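Side-chain contact in molybdopterin biosynthesis enzyme, MoaB (Thermus thermophilus, PDB 3MCH), which probably takes part in molybdenum cofactor biosynthesis as a MogA/MoaB-family protein that binds molybdopterin: residues B[49-52]-B[53-57]. Numbering follows the deposited sequence.
Sequences MIKK and VLRLW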
# COMPACT_ATOMS: atom_id res chain seq x y z
N MET B 49 -17.92 13.80 -13.59
CA MET B 49 -18.39 12.94 -14.67
C MET B 49 -17.89 11.51 -14.53
O MET B 49 -18.61 10.57 -14.85
CB MET B 49 -17.96 13.52 -16.01
CG MET B 49 -18.54 14.90 -16.25
SD MET B 49 -18.10 15.53 -17.86
CE MET B 49 -19.31 14.68 -18.88
N ILE B 50 -16.67 11.35 -14.05
CA ILE B 50 -16.12 10.02 -13.85
C ILE B 50 -17.00 9.32 -12.82
O ILE B 50 -17.42 8.18 -13.01
CB ILE B 50 -14.66 10.07 -13.33
CG1 ILE B 50 -13.74 10.63 -14.41
CG2 ILE B 50 -14.20 8.67 -12.91
CD1 ILE B 50 -12.36 11.07 -13.91
N LYS B 51 -17.28 10.03 -11.73
CA LYS B 51 -18.10 9.48 -10.66
C LYS B 51 -19.53 9.13 -11.10
O LYS B 51 -20.08 8.13 -10.65
CB LYS B 51 -18.13 10.47 -9.49
CG LYS B 51 -16.73 10.77 -8.95
CD LYS B 51 -16.73 11.74 -7.76
CE LYS B 51 -17.33 11.10 -6.52
NZ LYS B 51 -17.15 11.97 -5.32
N LYS B 52 -20.12 9.94 -11.98
CA LYS B 52 -21.48 9.66 -12.44
C LYS B 52 -21.54 8.31 -13.15
O LYS B 52 -22.45 7.52 -12.91
CB LYS B 52 -21.98 10.75 -13.39
CG LYS B 52 -23.40 10.49 -13.87
CD LYS B 52 -23.88 11.53 -14.87
CE LYS B 52 -25.29 11.19 -15.35
NZ LYS B 52 -25.81 12.20 -16.32
N VAL B 53 -20.57 8.05 -14.02
CA VAL B 53 -20.52 6.80 -14.76
C VAL B 53 -20.24 5.63 -13.81
O VAL B 53 -20.92 4.60 -13.88
CB VAL B 53 -19.42 6.82 -15.85
CG1 VAL B 53 -19.33 5.46 -16.54
CG2 VAL B 53 -19.74 7.91 -16.88
N LEU B 54 -19.25 5.77 -12.94
CA LEU B 54 -18.93 4.71 -12.00
C LEU B 54 -20.13 4.41 -11.11
O LEU B 54 -20.40 3.25 -10.78
CB LEU B 54 -17.73 5.10 -11.13
CG LEU B 54 -16.36 5.24 -11.81
CD1 LEU B 54 -15.32 5.63 -10.77
CD2 LEU B 54 -15.99 3.92 -12.48
N ARG B 55 -20.84 5.46 -10.73
CA ARG B 55 -22.02 5.33 -9.87
C ARG B 55 -23.11 4.56 -10.62
O ARG B 55 -23.72 3.64 -10.08
CB ARG B 55 -22.53 6.71 -9.49
CG ARG B 55 -23.49 6.73 -8.30
CD ARG B 55 -24.15 8.09 -8.16
NE ARG B 55 -23.18 9.18 -8.13
CZ ARG B 55 -22.36 9.44 -7.11
NH1 ARG B 55 -21.51 10.46 -7.18
NH2 ARG B 55 -22.40 8.69 -6.02
N LEU B 56 -23.34 4.96 -11.87
CA LEU B 56 -24.34 4.34 -12.73
C LEU B 56 -24.04 2.86 -12.95
O LEU B 56 -24.89 2.00 -12.73
CB LEU B 56 -24.36 5.04 -14.09
CG LEU B 56 -25.61 5.80 -14.54
CD1 LEU B 56 -25.93 6.92 -13.57
CD2 LEU B 56 -25.37 6.36 -15.94
N TRP B 57 -22.82 2.57 -13.38
CA TRP B 57 -22.39 1.21 -13.67
C TRP B 57 -22.46 0.26 -12.48
O TRP B 57 -22.82 -0.90 -12.63
CB TRP B 57 -20.97 1.23 -14.24
CG TRP B 57 -20.91 1.73 -15.65
CD1 TRP B 57 -21.93 2.30 -16.37
CD2 TRP B 57 -19.78 1.69 -16.52
NE1 TRP B 57 -21.49 2.61 -17.64
CE2 TRP B 57 -20.18 2.24 -17.76
CE3 TRP B 57 -18.46 1.23 -16.38
CZ2 TRP B 57 -19.31 2.35 -18.85
CZ3 TRP B 57 -17.59 1.34 -17.47
CH2 TRP B 57 -18.02 1.89 -18.69
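The guanidinium of Arg55 turns back over Lys51, whose carbonyl O lies over one of its faces, with NH1 4.1 Å from Lys51 CB. A bend at chi3 (-52°) folds the arginine back in this way. The indole of Trp57 carries Val53 CG1 over the centre of one face, 3.5 Å above the plane, a CH-pi type of packing one helical turn apart, while its NE1 is hydrogen-bonded to Glu41. Lys51 and Arg55, like charges, keep NZ and NH1 5.0 Å apart, and a salt bridge from Lys51 to Glu86 should ease their repulsion. All of this lies on helix 47-60, which packs against the parallel strands 2-9, 35-43 and 65-69 of the mixed sheet in this alpha/beta fold. Ile50 and Leu54 run side by side on the sheet-facing flank, CG2 to CD1 at 3.9 Å; Ile50 reaches Val9 and Val43, Leu54 reaches Leu7 and Ile66. Successive i to i+4 backbone hydrogen bonds join the turns, Arg55 N to Lys51 O at 2.8 Å among them. On the exposed flank, Leu56 lays CD1 3.6 Å from Lys52 O, which also accepts the hydrogen bond from Leu56 N.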